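Local atomic coordinates of CRISPR-associated endoribonuclease Cse3 (Thermus thermophilus, PDB entry 2Y8Y), a protein that cleaves CRISPR repeat RNA as an endoribonuclease to yield mature crRNA, which it retains after processing as part of antiviral defence. Residues Thr8-Asn13 and Pro71-Leu76; Pro148-Leu153 and Val178-Arg183. All blocks are in the same frame, centred on the assembly; numbering follows the deposited sequence.

Contact 1. Residues Thr8-Asn13 and Pro71-Leu76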
loop_
_atom_site.group_PDB
_atom_site.type_symbol
_atom_site.label_atom_id
_atom_site.label_comp_id
_atom_site.label_asym_id
_atom_site.label_seq_id
_atom_site.Cartn_x
_atom_site.Cartn_y
_atom_site.Cartn_z
ATOM N N THR A 8 -10.734 -3.951 -3.526
ATOM C CA THR A 8 -11.054 -5.317 -3.923
ATOM C C THR A 8 -10.235 -6.284 -3.096
ATOM O O THR A 8 -9.022 -6.155 -3.012
ATOM C CB THR A 8 -10.712 -5.577 -5.404
ATOM O OG1 THR A 8 -11.355 -4.592 -6.223
ATOM C CG2 THR A 8 -11.153 -6.980 -5.838
ATOM N N LYS A 9 -10.907 -7.255 -2.488
ATOM C CA LYS A 9 -10.220 -8.359 -1.844
ATOM C C LYS A 9 -10.158 -9.529 -2.811
ATOM O O LYS A 9 -11.197 -10.008 -3.287
ATOM C CB LYS A 9 -10.958 -8.780 -0.575
ATOM C CG LYS A 9 -10.353 -9.978 0.133
ATOM C CD LYS A 9 -11.086 -10.249 1.436
ATOM C CE LYS A 9 -10.827 -11.655 1.942
ATOM N NZ LYS A 9 -11.733 -11.985 3.078
ATOM N N LEU A 10 -8.945 -9.982 -3.113
ATOM C CA LEU A 10 -8.754 -11.193 -3.904
ATOM C C LEU A 10 -8.198 -12.294 -3.016
ATOM O O LEU A 10 -7.208 -12.092 -2.317
ATOM C CB LEU A 10 -7.782 -10.948 -5.063
ATOM C CG LEU A 10 -8.032 -9.758 -5.987
ATOM C CD1 LEU A 10 -6.837 -9.532 -6.901
ATOM C CD2 LEU A 10 -9.302 -9.938 -6.813
ATOM N N VAL A 11 -8.840 -13.458 -3.023
ATOM C CA VAL A 11 -8.278 -14.613 -2.340
ATOM C C VAL A 11 -7.688 -15.530 -3.398
ATOM O O VAL A 11 -8.409 -16.188 -4.140
ATOM C CB VAL A 11 -9.322 -15.349 -1.488
ATOM C CG1 VAL A 11 -8.715 -16.593 -0.879
ATOM C CG2 VAL A 11 -9.847 -14.433 -0.398
ATOM N N LEU A 12 -6.365 -15.547 -3.495
ATOM C CA LEU A 12 -5.718 -16.289 -4.569
ATOM C C LEU A 12 -5.747 -17.804 -4.361
ATOM O O LEU A 12 -5.727 -18.297 -3.234
ATOM C CB LEU A 12 -4.294 -15.784 -4.817
ATOM C CG LEU A 12 -4.157 -14.639 -5.836
ATOM C CD1 LEU A 12 -5.005 -13.434 -5.457
ATOM C CD2 LEU A 12 -2.703 -14.235 -6.009
ATOM N N ASN A 13 -5.812 -18.529 -5.471
ATOM C CA ASN A 13 -5.915 -19.979 -5.449
ATOM C C ASN A 13 -4.550 -20.635 -5.613
ATOM O O ASN A 13 -3.955 -20.574 -6.687
ATOM C CB ASN A 13 -6.866 -20.437 -6.556
ATOM C CG ASN A 13 -7.036 -21.941 -6.600
ATOM O OD1 ASN A 13 -6.733 -22.650 -5.637
ATOM N ND2 ASN A 13 -7.523 -22.440 -7.728
ATOM N N PRO A 71 -12.439 -1.049 -11.145
ATOM C CA PRO A 71 -11.669 -2.116 -11.785
ATOM C C PRO A 71 -12.573 -3.082 -12.537
ATOM O O PRO A 71 -13.754 -3.192 -12.208
ATOM C CB PRO A 71 -11.027 -2.830 -10.593
ATOM C CG PRO A 71 -12.016 -2.634 -9.477
ATOM C CD PRO A 71 -12.663 -1.300 -9.709
ATOM N N ASP A 72 -12.031 -3.756 -13.544
ATOM C CA ASP A 72 -12.762 -4.846 -14.178
ATOM C C ASP A 72 -11.968 -6.137 -14.007
ATOM O O ASP A 72 -10.969 -6.389 -14.688
ATOM C CB ASP A 72 -13.096 -4.557 -15.645
ATOM C CG ASP A 72 -14.206 -5.470 -16.175
ATOM O OD1 ASP A 72 -14.218 -6.651 -15.771
ATOM O OD2 ASP A 72 -15.081 -5.024 -16.969
ATOM N N TRP A 73 -12.423 -6.954 -13.071
ATOM C CA TRP A 73 -11.699 -8.163 -12.723
ATOM C C TRP A 73 -11.984 -9.355 -13.632
ATOM O O TRP A 73 -11.473 -10.443 -13.394
ATOM C CB TRP A 73 -11.923 -8.525 -11.253
ATOM C CG TRP A 73 -11.356 -7.487 -10.356
ATOM C CD1 TRP A 73 -12.047 -6.582 -9.601
ATOM C CD2 TRP A 73 -9.966 -7.196 -10.156
ATOM N NE1 TRP A 73 -11.174 -5.765 -8.920
ATOM C CE2 TRP A 73 -9.891 -6.118 -9.247
ATOM C CE3 TRP A 73 -8.779 -7.751 -10.646
ATOM C CZ2 TRP A 73 -8.670 -5.583 -8.815
ATOM C CZ3 TRP A 73 -7.573 -7.228 -10.215
ATOM C CH2 TRP A 73 -7.527 -6.143 -9.313
ATOM N N SER A 74 -12.787 -9.146 -14.674
ATOM C CA SER A 74 -13.000 -10.178 -15.682
ATOM C C SER A 74 -11.706 -10.481 -16.431
ATOM O O SER A 74 -11.626 -11.459 -17.180
ATOM C CB SER A 74 -14.097 -9.776 -16.677
ATOM O OG SER A 74 -13.702 -8.668 -17.465
ATOM N N VAL A 75 -10.693 -9.641 -16.211
ATOM C CA VAL A 75 -9.390 -9.818 -16.850
ATOM C C VAL A 75 -8.601 -10.974 -16.253
ATOM O O VAL A 75 -7.667 -11.479 -16.875
ATOM C CB VAL A 75 -8.525 -8.540 -16.764
ATOM C CG1 VAL A 75 -9.224 -7.384 -17.464
ATOM C CG2 VAL A 75 -8.204 -8.186 -15.307
ATOM N N LEU A 76 -8.972 -11.394 -15.048
ATOM C CA LEU A 76 -8.249 -12.466 -14.367
ATOM C C LEU A 76 -8.488 -13.814 -15.023
ATOM O O LEU A 76 -9.554 -14.065 -15.594
ATOM C CB LEU A 76 -8.659 -12.550 -12.901
ATOM C CG LEU A 76 -8.357 -11.317 -12.056
ATOM C CD1 LEU A 76 -8.871 -11.499 -10.636
ATOM C CD2 LEU A 76 -6.856 -11.006 -12.052
#

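Contact 2. Residues Pro148-Leu153 and Val178-Arg183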
loop_
_atom_site.group_PDB
_atom_site.type_symbol
_atom_site.label_atom_id
_atom_site.label_comp_id
_atom_site.label_asym_id
_atom_site.label_seq_id
_atom_site.Cartn_x
_atom_site.Cartn_y
_atom_site.Cartn_z
ATOM N N PRO A 148 5.550 6.410 20.403
ATOM C CA PRO A 148 4.510 6.530 19.379
ATOM C C PRO A 148 3.723 5.235 19.270
ATOM O O PRO A 148 4.245 4.155 19.557
ATOM C CB PRO A 148 5.303 6.793 18.098
ATOM C CG PRO A 148 6.648 6.237 18.361
ATOM C CD PRO A 148 6.902 6.455 19.822
ATOM N N TRP A 149 2.461 5.356 18.878
ATOM C CA TRP A 149 1.588 4.210 18.742
ATOM C C TRP A 149 1.794 3.536 17.396
ATOM O O TRP A 149 0.957 3.636 16.491
ATOM C CB TRP A 149 0.133 4.639 18.910
ATOM C CG TRP A 149 -0.754 3.516 19.272
ATOM C CD1 TRP A 149 -0.727 2.252 18.759
ATOM C CD2 TRP A 149 -1.790 3.532 20.254
ATOM N NE1 TRP A 149 -1.698 1.482 19.353
ATOM C CE2 TRP A 149 -2.363 2.245 20.280
ATOM C CE3 TRP A 149 -2.296 4.512 21.113
ATOM C CZ2 TRP A 149 -3.416 1.912 21.128
ATOM C CZ3 TRP A 149 -3.340 4.180 21.953
ATOM C CH2 TRP A 149 -3.891 2.893 21.954
ATOM N N VAL A 150 2.932 2.866 17.261
ATOM C CA VAL A 150 3.228 2.122 16.053
ATOM C C VAL A 150 4.065 0.900 16.390
ATOM O O VAL A 150 4.902 0.942 17.286
ATOM C CB VAL A 150 3.951 2.968 14.996
ATOM C CG1 VAL A 150 5.335 3.401 15.489
ATOM C CG2 VAL A 150 4.043 2.191 13.679
ATOM N N GLN A 151 3.797 -0.185 15.676
ATOM C CA GLN A 151 4.579 -1.409 15.783
ATOM C C GLN A 151 5.125 -1.744 14.412
ATOM O O GLN A 151 4.453 -1.498 13.391
ATOM C CB GLN A 151 3.708 -2.611 16.175
ATOM C CG GLN A 151 2.700 -2.431 17.290
ATOM C CD GLN A 151 1.647 -3.535 17.267
ATOM O OE1 GLN A 151 0.591 -3.388 16.649
ATOM N NE2 GLN A 151 1.945 -4.659 17.918
ATOM N N ILE A 152 6.311 -2.346 14.378
ATOM C CA ILE A 152 6.783 -3.007 13.168
ATOM C C ILE A 152 6.480 -4.496 13.311
ATOM O O ILE A 152 7.055 -5.169 14.149
ATOM C CB ILE A 152 8.275 -2.746 12.905
ATOM C CG1 ILE A 152 8.498 -1.259 12.620
ATOM C CG2 ILE A 152 8.732 -3.553 11.704
ATOM C CD1 ILE A 152 9.958 -0.857 12.530
ATOM N N LEU A 153 5.542 -4.975 12.500
ATOM C CA LEU A 153 5.087 -6.365 12.583
ATOM C C LEU A 153 5.983 -7.322 11.819
ATOM O O LEU A 153 6.033 -8.510 12.124
ATOM C CB LEU A 153 3.679 -6.486 12.011
ATOM C CG LEU A 153 2.565 -5.664 12.657
ATOM C CD1 LEU A 153 1.242 -5.996 11.984
ATOM C CD2 LEU A 153 2.501 -5.928 14.142
ATOM N N VAL A 178 8.779 -3.125 5.152
ATOM C CA VAL A 178 8.548 -2.937 6.569
ATOM C C VAL A 178 7.048 -2.782 6.774
ATOM O O VAL A 178 6.429 -1.869 6.198
ATOM C CB VAL A 178 9.277 -1.675 7.061
ATOM C CG1 VAL A 178 9.048 -1.467 8.548
ATOM C CG2 VAL A 178 10.753 -1.782 6.777
ATOM N N LEU A 179 6.459 -3.682 7.557
ATOM C CA LEU A 179 5.031 -3.661 7.832
ATOM C C LEU A 179 4.746 -2.938 9.143
ATOM O O LEU A 179 5.067 -3.445 10.227
ATOM C CB LEU A 179 4.482 -5.093 7.884
ATOM C CG LEU A 179 2.978 -5.215 8.128
ATOM C CD1 LEU A 179 2.179 -4.545 7.008
ATOM C CD2 LEU A 179 2.621 -6.680 8.229
ATOM N N PHE A 180 4.149 -1.750 9.031
ATOM C CA PHE A 180 3.791 -0.920 10.177
ATOM C C PHE A 180 2.312 -1.088 10.495
ATOM O O PHE A 180 1.473 -1.173 9.584
ATOM C CB PHE A 180 3.968 0.570 9.855
ATOM C CG PHE A 180 5.378 1.008 9.549
ATOM C CD1 PHE A 180 6.303 1.234 10.570
ATOM C CD2 PHE A 180 5.743 1.300 8.242
ATOM C CE1 PHE A 180 7.581 1.717 10.283
ATOM C CE2 PHE A 180 7.010 1.770 7.944
ATOM C CZ PHE A 180 7.938 1.968 8.974
ATOM N N GLU A 181 1.980 -1.097 11.784
ATOM C CA GLU A 181 0.584 -1.030 12.225
ATOM C C GLU A 181 0.516 -0.121 13.433
ATOM O O GLU A 181 1.393 -0.166 14.293
ATOM C CB GLU A 181 0.087 -2.418 12.612
ATOM C CG GLU A 181 -1.380 -2.463 12.930
ATOM C CD GLU A 181 -1.882 -3.876 13.102
ATOM O OE1 GLU A 181 -1.503 -4.517 14.102
ATOM O OE2 GLU A 181 -2.645 -4.341 12.231
ATOM N N GLY A 182 -0.507 0.714 13.523
ATOM C CA GLY A 182 -0.614 1.583 14.672
ATOM C C GLY A 182 -1.888 2.396 14.670
ATOM O O GLY A 182 -2.892 2.004 14.074
ATOM N N ARG A 183 -1.833 3.519 15.371
ATOM C CA ARG A 183 -2.975 4.428 15.442
ATOM C C ARG A 183 -2.502 5.832 15.107
ATOM O O ARG A 183 -1.423 6.271 15.516
ATOM C CB ARG A 183 -3.623 4.388 16.831
ATOM C CG ARG A 183 -4.261 3.061 17.168
ATOM C CD ARG A 183 -4.900 3.078 18.552
ATOM N NE ARG A 183 -6.069 3.960 18.634
ATOM C CZ ARG A 183 -6.178 4.982 19.480
ATOM N NH1 ARG A 183 -5.188 5.262 20.314
ATOM N NH2 ARG A 183 -7.275 5.723 19.490
#

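Contact 1. Residues Thr8-Asn13 and Pro71-Leu76
One side-chain hydrogen bond joins Thr-8 to Trp-73: the indole NE1 donates to the hydroxyl OG1 over 2.9 Å. It is bent, 139° at the hydrogen, and the hydroxyl is tilted 26° from the ring plane. Thr-8 turns OG1 to the side anti to its carbonyl carbon (chi1 -54°), near the ring edge, while the methyl CG2 sits over the ring face at Trp-73 NE1, 3.3 Å from that atom. Pro-71 CG touches the same hydroxyl at 3.9 Å.

The remaining contacts are apolar. The two methyls of Leu-10 divide their work: CD1 comes over one face of the indole, 4.1 Å from Trp-73 CZ3, while CD2 meets Leu-76 CD1 at 4.2 Å. Leu-33 of helix 26-34 and Val-65 of strand 62-67 also touch both Leu-10 and Trp-73.

Within 71-76 the chain is turned by its own bonds. Asp-72 OD1 accepts from Ser-74 N, an Asx turn, and from Ser-74 OG, at the start of the short 3-10 turn 73-75.

Thr-8 and Leu-10 alternate with Lys-9 along strand 5-12 and face the connection, so a tryptophan-bearing loop packs on the helix-covered face of the antiparallel sheet in a ferredoxin-like fold.

Contact 2. Residues Pro148-Leu153 and Val178-Arg183
Arg-183 lays its aliphatic chain across one face of the Trp-149 indole at the exposed end of this strand pair. Its CD lies over the six-membered ring in a CH-pi contact, and CZ, 4.1 Å from the centroid of that ring, makes a cation-pi interaction. A bend at chi3 (68°) brings the guanidinium over the ring, edge first, the two planes 67° apart, though the exact placing of its end is doubtful.

Gln-151 and Glu-181 form an antiparallel hydrogen-bonded pair, Gln-151 N to Glu-181 O at 2.8 Å and Glu-181 N to Gln-151 O at 3.0 Å; Arg-183 N to Trp-149 O and Leu-153 N to Leu-179 O extend the ladder on either side. Val-150 faces Gly-182, whose CA approaches Trp-149 O to 3.2 Å.

On the face carrying Val-150 and Ile-152, Ile-152 CG1 lies alongside Phe-180 CE1 at 3.9 Å, and Val-178 CG1 lies over the rim of one face of the Phe-180 ring. Leu-130 of helix 123-136 touches Val-150 and Phe-180.

On the other face Leu-153 CD1 rests 3.8 Å from Glu-181 CB. The helix-covered face is thus apolar; the reverse mixes leucine packing with a carboxylate whose OE2 is salt-bridged to Arg-102, which probably favours its ionised form.

From the N terminus, strand 5-12 enters contact 1 first; the chain then passes through helices 17-24, 26-34 and 38-42 and strands 49-52 and 62-67 before residues 71-76 return to it, closing a loop with 57 residues between the segments. Strands 81-89 and 98-110 lead on to helix 123-136, and contact 2 opens only at 148-153. It closes a shorter loop, 24 residues without helix, when strand 173-186 comes back beside strand 150-160. The contacts are therefore in series, neither nested nor crossing. Their centres are 28 Å apart, on opposite sides of the chain's centre: contact 1 ties a connection to the N-terminal sheet, contact 2 joins neighbouring strands of the second sheet.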